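Local coordinates for S-adenosylmethionine dependent methyltransferase (Mesorhizobium loti, PDB 3BKW), which probably transfers methyl groups from S-adenosylmethionine to an acceptor molecule, at residues 146-151 and 232-237; 176-181 and 189-194. All coordinates share one frame; numbering follows the deposited sequence.

Contact 1. Residues 146-151 and 232-237; sequences HPIYMA and DRPMFL
The backbone N of H146 gives a nearly straight hydrogen bond to M235 O, 2.8 Å long, reaching the oxygen from above its carbonyl plane rather than along a lone pair. This bond lies at the end of two neighbouring strands of the Rossmann-like methyltransferase sheet, where 138-145 finishes and the antiparallel 236-242 starts. Just past strand 138-145, H146 is the N-cap of the short helix 147-150. Its ND1 accepts from I148 N at 3.0 Å, and that donor lies in the plane of the imidazole, while NE2 is hydrogen-bonded to E213 at the end of strand 207-213, which borders 236-242 on its other side. With both nitrogens engaged, the ring is fixed in rotation, and P234 packs against one face: its CG sits 3.5 Å from the ring centroid, almost on the normal, in a CH-pi contact. The same proline meets the helix through CD, 3.8 Å from CD1 of I148, the two side chains crossing at about a right angle.

Y149 is met in two different ways. The CG of M235, a selenomethionine, lies over the centre of the phenol ring, 4.0 Å from the centroid, and SE stands farther off above the same face in a Met-aromatic contact. Guanidinium and ring planes of R233 and Y149 are 78° apart, and it is the ring's edge, at CD1, that sits over a guanidinium face. The charge of R233 is answered elsewhere, by E230, and W167 adds a cation-pi contact. Among the polar atoms buried here, P234 O has no hydrogen-bonding partner in the model. A turn about the CG-SE bond of M235 (chi3 -63°) brings its methyl CE to 3.9 Å from CE1 of Y149.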
loop_
_atom_site.group_PDB
_atom_site.type_symbol
_atom_site.label_atom_id
_atom_site.label_comp_id
_atom_site.label_asym_id
_atom_site.label_seq_id
_atom_site.Cartn_x
_atom_site.Cartn_y
_atom_site.Cartn_z
ATOM N N HIS A 146 2.554 9.042 6.705
ATOM C CA HIS A 146 2.180 8.552 5.369
ATOM C C HIS A 146 2.975 9.325 4.306
ATOM O O HIS A 146 3.242 10.515 4.497
ATOM C CB HIS A 146 0.679 8.797 5.165
ATOM C CG HIS A 146 0.087 8.058 4.012
ATOM N ND1 HIS A 146 0.276 8.437 2.700
ATOM C CD2 HIS A 146 -0.737 6.985 3.980
ATOM C CE1 HIS A 146 -0.379 7.608 1.908
ATOM N NE2 HIS A 146 -1.004 6.718 2.658
ATOM N N PRO A 147 3.398 8.644 3.208
ATOM C CA PRO A 147 4.095 9.415 2.169
ATOM C C PRO A 147 3.317 10.605 1.546
ATOM O O PRO A 147 3.929 11.569 1.100
ATOM C CB PRO A 147 4.496 8.328 1.143
ATOM C CG PRO A 147 3.601 7.203 1.416
ATOM C CD PRO A 147 3.336 7.210 2.873
ATOM N N ILE A 148 1.981 10.561 1.519
ATOM C CA ILE A 148 1.185 11.717 1.071
ATOM C C ILE A 148 1.483 12.932 1.961
ATOM O O ILE A 148 1.617 14.042 1.477
ATOM C CB ILE A 148 -0.322 11.422 1.079
ATOM C CG1 ILE A 148 -0.659 10.520 -0.109
ATOM C CG2 ILE A 148 -1.145 12.746 1.010
ATOM C CD1 ILE A 148 -2.047 9.960 -0.087
ATOM N N TYR A 149 1.577 12.690 3.267
ATOM C CA TYR A 149 1.888 13.712 4.238
ATOM C C TYR A 149 3.353 14.167 4.159
ATOM O O TYR A 149 3.633 15.372 4.287
ATOM C CB TYR A 149 1.531 13.198 5.642
ATOM C CG TYR A 149 1.720 14.210 6.737
ATOM C CD1 TYR A 149 0.746 15.172 7.013
ATOM C CD2 TYR A 149 2.874 14.198 7.519
ATOM C CE1 TYR A 149 0.933 16.120 8.039
ATOM C CE2 TYR A 149 3.079 15.142 8.530
ATOM C CZ TYR A 149 2.093 16.088 8.800
ATOM O OH TYR A 149 2.296 17.025 9.794
HETATM N N MSE A 150 4.281 13.236 3.962
HETATM C CA MSE A 150 5.720 13.555 3.910
HETATM C C MSE A 150 6.237 14.132 2.596
HETATM O O MSE A 150 7.237 14.841 2.588
HETATM C CB MSE A 150 6.555 12.301 4.191
HETATM C CG MSE A 150 6.370 11.723 5.569
HETATM SE SE MSE A 150 7.685 10.320 5.890
HETATM C CE MSE A 150 7.074 8.997 4.524
ATOM N N ALA A 151 5.596 13.780 1.484
ATOM C CA ALA A 151 6.068 14.177 0.145
ATOM C C ALA A 151 6.321 15.659 -0.138
ATOM O O ALA A 151 7.378 16.002 -0.655
ATOM C CB ALA A 151 5.111 13.640 -0.934
ATOM N N ASP A 232 -9.584 14.093 4.145
ATOM C CA ASP A 232 -9.037 14.536 2.862
ATOM C C ASP A 232 -7.692 13.948 2.495
ATOM O O ASP A 232 -7.442 13.707 1.319
ATOM C CB ASP A 232 -9.014 16.060 2.788
ATOM C CG ASP A 232 -10.400 16.633 2.638
ATOM O OD1 ASP A 232 -11.196 16.107 1.826
ATOM O OD2 ASP A 232 -10.678 17.631 3.300
ATOM N N ARG A 233 -6.834 13.735 3.486
ATOM C CA ARG A 233 -5.545 13.115 3.249
ATOM C C ARG A 233 -5.062 12.400 4.518
ATOM O O ARG A 233 -5.277 12.915 5.605
ATOM C CB ARG A 233 -4.518 14.158 2.775
ATOM C CG ARG A 233 -4.140 15.230 3.805
ATOM C CD ARG A 233 -2.835 14.897 4.523
ATOM N NE ARG A 233 -2.545 15.916 5.517
ATOM C CZ ARG A 233 -3.034 15.963 6.750
ATOM N NH1 ARG A 233 -3.864 15.045 7.198
ATOM N NH2 ARG A 233 -2.701 16.985 7.543
ATOM N N PRO A 234 -4.372 11.265 4.359
ATOM C CA PRO A 234 -3.898 10.533 5.520
ATOM C C PRO A 234 -2.603 11.100 6.090
ATOM O O PRO A 234 -1.675 11.407 5.332
ATOM C CB PRO A 234 -3.651 9.133 4.963
ATOM C CG PRO A 234 -3.270 9.341 3.564
ATOM C CD PRO A 234 -4.008 10.579 3.106
HETATM N N MSE A 235 -2.543 11.238 7.410
HETATM C CA MSE A 235 -1.317 11.619 8.084
HETATM C C MSE A 235 -0.434 10.392 8.326
HETATM O O MSE A 235 0.799 10.525 8.347
HETATM C CB MSE A 235 -1.590 12.287 9.425
HETATM C CG MSE A 235 -0.363 12.865 10.067
HETATM SE SE MSE A 235 -0.812 13.960 11.584
HETATM C CE MSE A 235 -1.829 15.303 10.678
ATOM N N PHE A 236 -1.059 9.224 8.528
ATOM C CA PHE A 236 -0.330 8.018 8.931
ATOM C C PHE A 236 -0.572 6.794 8.091
ATOM O O PHE A 236 -1.658 6.598 7.550
ATOM C CB PHE A 236 -0.698 7.646 10.378
ATOM C CG PHE A 236 -0.553 8.769 11.357
ATOM C CD1 PHE A 236 0.701 9.322 11.568
ATOM C CD2 PHE A 236 -1.641 9.240 12.086
ATOM C CE1 PHE A 236 0.874 10.366 12.488
ATOM C CE2 PHE A 236 -1.477 10.280 13.004
ATOM C CZ PHE A 236 -0.213 10.842 13.192
ATOM N N LEU A 237 0.479 5.986 7.990
ATOM C CA LEU A 237 0.451 4.657 7.394
ATOM C C LEU A 237 0.630 3.668 8.548
ATOM O O LEU A 237 1.591 3.801 9.325
ATOM C CB LEU A 237 1.582 4.473 6.379
ATOM C CG LEU A 237 1.646 3.105 5.681
ATOM C CD1 LEU A 237 0.400 2.879 4.782
ATOM C CD2 LEU A 237 2.938 2.926 4.868
#

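Contact 2. Residues 176-181 and 189-194; sequences GPRKTD and KHHRTV. With EDO (1,2-ethanediol), chain D; EDO (1,2-ethanediol), chain C.
G176 and H191 exchange backbone hydrogen bonds in both directions, as do R178 and K189, the shortest running from R178 N to K189 O at 2.8 Å. These two hydrogen-bonded pairs flank one non-hydrogen-bonded pair, P177 with H190, in a small antiparallel beta hairpin whose strands, 176-178 and 189-191, are connected through helix 182-185. P177 CA approaches K189 O in a CA-H...O contact. The backbone angles of G176 (phi 143°) would jam a beta carbon against the preceding carbonyl oxygen.

Charge pairing comes next. K189 leaves its backbone with CG between N and the carbonyl carbon (chi1 57°), then runs extended until NZ lies 2.8 Å from D181 OD2, above the carboxylate plane. E145 gives NZ a second salt bridge.

Flat groups meet on the face bearing R178 and H191. Their side chains run side by side, the planes 44° apart, with R178 NH2 3.4 Å from H191 CD2; R178 NE bonds A151 O, and H191 NE2 bonds Y172 O.

Two ethanediol molecules, probably from the crystallisation liquor, take polar groups of H190 and H191 and of R192 just beyond the strand. One bonds H190 ND1 and H191 O; in the other, O1 accepts from R192 NE at 2.8 Å, while O2 gives a bond to H190 O. A leucine in place of R192 would probably leave V120 O without the donor NH2 and the second diol without its NE partner. Diols thus mark hydrogen-bonding positions along 190-192, whereas the buried K189 is paired with two carboxylates, which would probably stabilise its positive charge.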
loop_
_atom_site.group_PDB
_atom_site.type_symbol
_atom_site.label_atom_id
_atom_site.label_comp_id
_atom_site.label_asym_id
_atom_site.label_seq_id
_atom_site.Cartn_x
_atom_site.Cartn_y
_atom_site.Cartn_z
ATOM N N GLY A 176 13.719 10.136 -0.376
ATOM C CA GLY A 176 14.866 10.696 0.306
ATOM C C GLY A 176 14.500 11.523 1.517
ATOM O O GLY A 176 13.329 11.642 1.876
ATOM N N PRO A 177 15.522 12.123 2.149
ATOM C CA PRO A 177 15.308 12.954 3.313
ATOM C C PRO A 177 14.450 14.183 3.036
ATOM O O PRO A 177 14.581 14.793 1.971
ATOM C CB PRO A 177 16.723 13.420 3.693
ATOM C CG PRO A 177 17.638 12.580 2.989
ATOM C CD PRO A 177 16.955 12.028 1.805
ATOM N N ARG A 178 13.578 14.507 3.987
ATOM C CA ARG A 178 12.771 15.713 3.952
ATOM C C ARG A 178 13.118 16.512 5.200
ATOM O O ARG A 178 13.154 15.963 6.311
ATOM C CB ARG A 178 11.289 15.378 3.945
ATOM C CG ARG A 178 10.801 14.673 2.684
ATOM C CD ARG A 178 10.891 15.577 1.489
ATOM N NE ARG A 178 10.084 15.118 0.360
ATOM C CZ ARG A 178 10.448 14.232 -0.568
ATOM N NH1 ARG A 178 11.615 13.586 -0.508
ATOM N NH2 ARG A 178 9.594 13.956 -1.553
ATOM N N LYS A 179 13.382 17.799 5.002
ATOM C CA LYS A 179 13.731 18.732 6.086
ATOM C C LYS A 179 12.567 19.649 6.443
ATOM O O LYS A 179 12.739 20.628 7.150
ATOM C CB LYS A 179 14.964 19.533 5.680
ATOM C CG LYS A 179 16.184 18.650 5.461
ATOM C CD LYS A 179 17.447 19.456 5.303
ATOM C CE LYS A 179 18.677 18.555 5.173
ATOM N NZ LYS A 179 19.926 19.379 5.106
ATOM N N THR A 180 11.351 19.269 6.048
ATOM C CA THR A 180 10.169 20.105 6.262
ATOM C C THR A 180 9.743 20.258 7.732
ATOM O O THR A 180 9.018 21.204 8.054
ATOM C CB THR A 180 9.022 19.618 5.361
ATOM O OG1 THR A 180 8.898 18.213 5.525
ATOM C CG2 THR A 180 9.341 19.905 3.890
ATOM N N ASP A 181 10.199 19.353 8.615
ATOM C CA ASP A 181 9.985 19.445 10.069
ATOM C C ASP A 181 11.289 19.761 10.815
ATOM O O ASP A 181 11.314 19.724 12.050
ATOM C CB ASP A 181 9.392 18.150 10.621
ATOM C CG ASP A 181 7.927 17.970 10.273
ATOM O OD1 ASP A 181 7.220 18.966 9.982
ATOM O OD2 ASP A 181 7.467 16.811 10.316
ATOM N N LYS A 189 13.121 13.508 8.321
ATOM C CA LYS A 189 12.322 12.307 8.055
ATOM C C LYS A 189 12.686 11.786 6.691
ATOM O O LYS A 189 13.253 12.515 5.873
ATOM C CB LYS A 189 10.837 12.575 8.196
ATOM C CG LYS A 189 10.236 13.678 7.336
ATOM C CD LYS A 189 8.828 13.949 7.846
ATOM C CE LYS A 189 8.222 15.152 7.253
ATOM N NZ LYS A 189 6.907 15.431 7.958
ATOM N N HIS A 190 12.370 10.521 6.455
ATOM C CA HIS A 190 12.736 9.825 5.226
ATOM C C HIS A 190 11.506 9.439 4.473
ATOM O O HIS A 190 10.733 8.582 4.899
ATOM C CB HIS A 190 13.611 8.632 5.584
ATOM C CG HIS A 190 14.886 9.070 6.221
ATOM N ND1 HIS A 190 15.977 9.488 5.491
ATOM C CD2 HIS A 190 15.181 9.323 7.516
ATOM C CE1 HIS A 190 16.923 9.888 6.317
ATOM N NE2 HIS A 190 16.467 9.796 7.553
ATOM N N HIS A 191 11.326 10.120 3.341
ATOM C CA HIS A 191 10.195 9.905 2.490
ATOM C C HIS A 191 10.409 8.652 1.673
ATOM O O HIS A 191 11.392 8.543 0.930
ATOM C CB HIS A 191 9.951 11.090 1.564
ATOM C CG HIS A 191 8.838 10.855 0.603
ATOM N ND1 HIS A 191 7.521 10.713 0.998
ATOM C CD2 HIS A 191 8.847 10.715 -0.739
ATOM C CE1 HIS A 191 6.776 10.500 -0.072
ATOM N NE2 HIS A 191 7.554 10.492 -1.136
ATOM N N ARG A 192 9.493 7.698 1.854
ATOM C CA ARG A 192 9.486 6.436 1.120
ATOM C C ARG A 192 8.035 6.183 0.783
ATOM O O ARG A 192 7.167 6.344 1.656
ATOM C CB ARG A 192 10.021 5.285 1.973
ATOM C CG ARG A 192 11.534 5.302 2.170
ATOM C CD ARG A 192 12.005 4.187 3.101
ATOM N NE ARG A 192 11.769 4.485 4.524
ATOM C CZ ARG A 192 12.682 4.900 5.422
ATOM N NH1 ARG A 192 13.972 5.043 5.118
ATOM N NH2 ARG A 192 12.284 5.104 6.680
ATOM N N THR A 193 7.778 5.731 -0.445
ATOM C CA THR A 193 6.405 5.450 -0.881
ATOM C C THR A 193 5.876 4.204 -0.142
ATOM O O THR A 193 6.654 3.439 0.441
ATOM C CB THR A 193 6.354 5.214 -2.411
ATOM O OG1 THR A 193 7.050 4.004 -2.731
ATOM C CG2 THR A 193 6.951 6.412 -3.210
ATOM N N VAL A 194 4.558 4.000 -0.168
ATOM C CA VAL A 194 3.945 2.804 0.447
ATOM C C VAL A 194 4.570 1.538 -0.173
ATOM O O VAL A 194 4.941 0.610 0.538
ATOM C CB VAL A 194 2.396 2.759 0.282
ATOM C CG1 VAL A 194 1.805 1.494 0.937
ATOM C CG2 VAL A 194 1.725 4.017 0.866
HETATM C C1 EDO D . 15.006 7.047 1.678
HETATM O O1 EDO D . 13.811 7.797 1.883
HETATM C C2 EDO D . 15.997 7.386 2.785
HETATM O O2 EDO D . 16.293 8.798 2.810
HETATM C C1 EDO C . 8.559 4.174 6.259
HETATM O O1 EDO C . 9.309 3.399 5.299
HETATM C C2 EDO C . 8.366 5.628 5.798
HETATM O O2 EDO C . 9.531 6.422 6.015
#

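In the fold
The two contacts lie on the same side of the chain's centre, their own centres about 11 Å apart. Contact 2 is nested along the sequence within the loop that contact 1 closes: helix 147-150 comes first, the hairpin strands 176-178 and 189-191 follow, and strand 236-242 returns last to the main sheet. Helix 147-150 is the shared element, facing strand 236-242 and its lead-in in contact 1 and the hairpin in contact 2. The join is a probable hydrogen bond, A151 O lying 3.0 Å from R178 NE, and P147 O packs against H191 CE1 at 3.3 Å. Both contacts also touch the second subunit, so the segments at this end of the Rossmann-like sheet contribute to the two-chain assembly.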